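Local coordinates for protein flavodoxin (Bacillus cereus, PDB 6GAQ) that binds the cofactor FMN and probably serves as a low-potential electron donor to redox enzymes, at residues K90-F95 with E114-R119. Sequence-based numbering, arbitrary orientation.
Sequences KKVAVF and ERLVER
Arg115 NH1 and Glu118 OE1 lie 2.7 Å apart in a salt bridge on the flank of the helix turn whose Leu116 reaches across to Val92 and Val94 of the strand. The carboxylate of Glu118 meets the guanidinium at its edge and in its plane, and Arg115 NE is hydrogen-bonded to the carbonyl oxygen of His79, so two of its nitrogens, NH1 and NE, are each engaged. Glu118 N also closes a helical turn onto Glu114 O at 2.7 Å.

No hydrogen bond crosses between strand and helix; the side-chain contact is apolar and runs almost wholly through one methyl, Leu116 CD1. Leu116 holds CD1 anti to its CA (chi2 -176°), which stretches the side chain toward the strand. CD1 ends 3.7 Å from Val92 CG2 and just as near Val92 CB. Further along the strand, Val94 CG2 sits 4.0 Å from the same CD1; its place anti to the carbonyl carbon turns it back toward Val92. This is part of the beta-alpha-beta unit formed by strand 91-98, helix 107-117 and strand 122-131 in the parallel sheet of the flavodoxin fold. Between the two valines Ala93 points its CB away from the helix. Leu116 CB adds a looser touch, 4.0 Å from Val92 CG2. Around this buried patch, Leu61 and Leu87 pack on Leu116, while Ile59 and Leu123 pack on Val92; the FMN is about 12 Å from the side chain of Val94.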
loop_
_atom_site.group_PDB
_atom_site.type_symbol
_atom_site.label_atom_id
_atom_site.label_comp_id
_atom_site.label_asym_id
_atom_site.label_seq_id
_atom_site.Cartn_x
_atom_site.Cartn_y
_atom_site.Cartn_z
ATOM N N LYS A 90 5.904 12.993 -4.731
ATOM C CA LYS A 90 5.396 12.136 -3.668
ATOM C C LYS A 90 6.192 10.836 -3.636
ATOM O O LYS A 90 6.270 10.125 -4.644
ATOM C CB LYS A 90 3.909 11.849 -3.873
ATOM C CG LYS A 90 3.045 13.094 -3.982
ATOM C CD LYS A 90 3.269 14.028 -2.803
ATOM C CE LYS A 90 2.402 15.274 -2.910
ATOM N NZ LYS A 90 2.837 16.332 -1.955
ATOM N N LYS A 91 6.778 10.530 -2.482
ATOM C CA LYS A 91 7.492 9.276 -2.278
ATOM C C LYS A 91 6.492 8.213 -1.837
ATOM O O LYS A 91 5.815 8.377 -0.818
ATOM C CB LYS A 91 8.600 9.451 -1.240
ATOM C CG LYS A 91 9.679 10.436 -1.659
ATOM C CD LYS A 91 10.438 10.974 -0.458
ATOM C CE LYS A 91 11.464 12.014 -0.877
ATOM N NZ LYS A 91 12.804 11.408 -1.107
ATOM N N VAL A 92 6.396 7.125 -2.604
ATOM C CA VAL A 92 5.330 6.152 -2.422
ATOM C C VAL A 92 5.898 4.743 -2.309
ATOM O O VAL A 92 7.047 4.473 -2.662
ATOM C CB VAL A 92 4.294 6.207 -3.567
ATOM C CG1 VAL A 92 3.707 7.605 -3.692
ATOM C CG2 VAL A 92 4.930 5.766 -4.874
ATOM N N ALA A 93 5.054 3.842 -1.805
ATOM C CA ALA A 93 5.353 2.420 -1.736
ATOM C C ALA A 93 4.034 1.658 -1.755
ATOM O O ALA A 93 2.958 2.238 -1.596
ATOM C CB ALA A 93 6.176 2.071 -0.492
ATOM N N VAL A 94 4.127 0.344 -1.964
ATOM C CA VAL A 94 2.953 -0.512 -2.098
ATOM C C VAL A 94 3.172 -1.783 -1.287
ATOM O O VAL A 94 4.304 -2.248 -1.119
ATOM C CB VAL A 94 2.660 -0.847 -3.584
ATOM C CG1 VAL A 94 1.415 -1.714 -3.719
ATOM C CG2 VAL A 94 2.498 0.426 -4.403
ATOM N N PHE A 95 2.080 -2.335 -0.758
ATOM C CA PHE A 95 2.101 -3.637 -0.107
ATOM C C PHE A 95 0.811 -4.372 -0.444
ATOM O O PHE A 95 -0.109 -3.812 -1.045
ATOM C CB PHE A 95 2.284 -3.514 1.413
ATOM C CG PHE A 95 1.152 -2.816 2.113
ATOM C CD1 PHE A 95 0.074 -3.532 2.610
ATOM C CD2 PHE A 95 1.172 -1.443 2.286
ATOM C CE1 PHE A 95 -0.965 -2.889 3.259
ATOM C CE2 PHE A 95 0.138 -0.795 2.935
ATOM C CZ PHE A 95 -0.933 -1.517 3.421
ATOM N N GLU A 114 2.712 0.304 -10.842
ATOM C CA GLU A 114 2.750 0.911 -12.168
ATOM C C GLU A 114 1.914 2.181 -12.215
ATOM O O GLU A 114 2.334 3.185 -12.801
ATOM C CB GLU A 114 2.261 -0.085 -13.220
ATOM C CG GLU A 114 3.118 -1.331 -13.353
ATOM C CD GLU A 114 2.422 -2.429 -14.133
ATOM O OE1 GLU A 114 1.235 -2.251 -14.479
ATOM O OE2 GLU A 114 3.060 -3.468 -14.400
ATOM N N ARG A 115 0.731 2.158 -11.597
ATOM C CA ARG A 115 -0.149 3.321 -11.635
ATOM C C ARG A 115 0.479 4.515 -10.928
ATOM O O ARG A 115 0.428 5.641 -11.437
ATOM C CB ARG A 115 -1.502 2.974 -11.013
ATOM C CG ARG A 115 -2.371 4.179 -10.687
ATOM C CD ARG A 115 -2.767 4.946 -11.941
ATOM N NE ARG A 115 -3.962 4.395 -12.575
ATOM C CZ ARG A 115 -4.014 3.976 -13.836
ATOM N NH1 ARG A 115 -2.936 4.045 -14.605
ATOM N NH2 ARG A 115 -5.145 3.490 -14.329
ATOM N N LEU A 116 1.082 4.293 -9.758
ATOM C CA LEU A 116 1.712 5.394 -9.035
ATOM C C LEU A 116 2.881 5.973 -9.823
ATOM O O LEU A 116 3.058 7.196 -9.876
ATOM C CB LEU A 116 2.170 4.924 -7.655
ATOM C CG LEU A 116 1.054 4.607 -6.656
ATOM C CD1 LEU A 116 1.630 4.235 -5.298
ATOM C CD2 LEU A 116 0.094 5.780 -6.531
ATOM N N VAL A 117 3.689 5.111 -10.444
ATOM C CA VAL A 117 4.781 5.592 -11.285
ATOM C C VAL A 117 4.230 6.266 -12.535
ATOM O O VAL A 117 4.775 7.272 -13.009
ATOM C CB VAL A 117 5.737 4.435 -11.630
ATOM C CG1 VAL A 117 6.780 4.881 -12.643
ATOM C CG2 VAL A 117 6.410 3.913 -10.371
ATOM N N GLU A 118 3.130 5.737 -13.078
ATOM C CA GLU A 118 2.484 6.325 -14.247
ATOM C C GLU A 118 1.987 7.744 -13.997
ATOM O O GLU A 118 1.632 8.437 -14.957
ATOM C CB GLU A 118 1.315 5.438 -14.689
ATOM C CG GLU A 118 0.909 5.578 -16.148
ATOM C CD GLU A 118 -0.123 4.545 -16.561
ATOM O OE1 GLU A 118 -0.464 3.679 -15.727
ATOM O OE2 GLU A 118 -0.597 4.602 -17.715
ATOM N N ARG A 119 1.959 8.195 -12.740
ATOM C CA ARG A 119 1.438 9.512 -12.394
ATOM C C ARG A 119 2.489 10.398 -11.732
ATOM O O ARG A 119 2.142 11.414 -11.122
ATOM C CB ARG A 119 0.209 9.371 -11.498
ATOM C CG ARG A 119 -0.957 8.699 -12.196
ATOM C CD ARG A 119 -2.025 9.695 -12.579
ATOM N NE ARG A 119 -1.502 10.802 -13.372
ATOM C CZ ARG A 119 -1.680 10.929 -14.681
ATOM N NH1 ARG A 119 -2.372 10.017 -15.352
ATOM N NH2 ARG A 119 -1.168 11.970 -15.322
#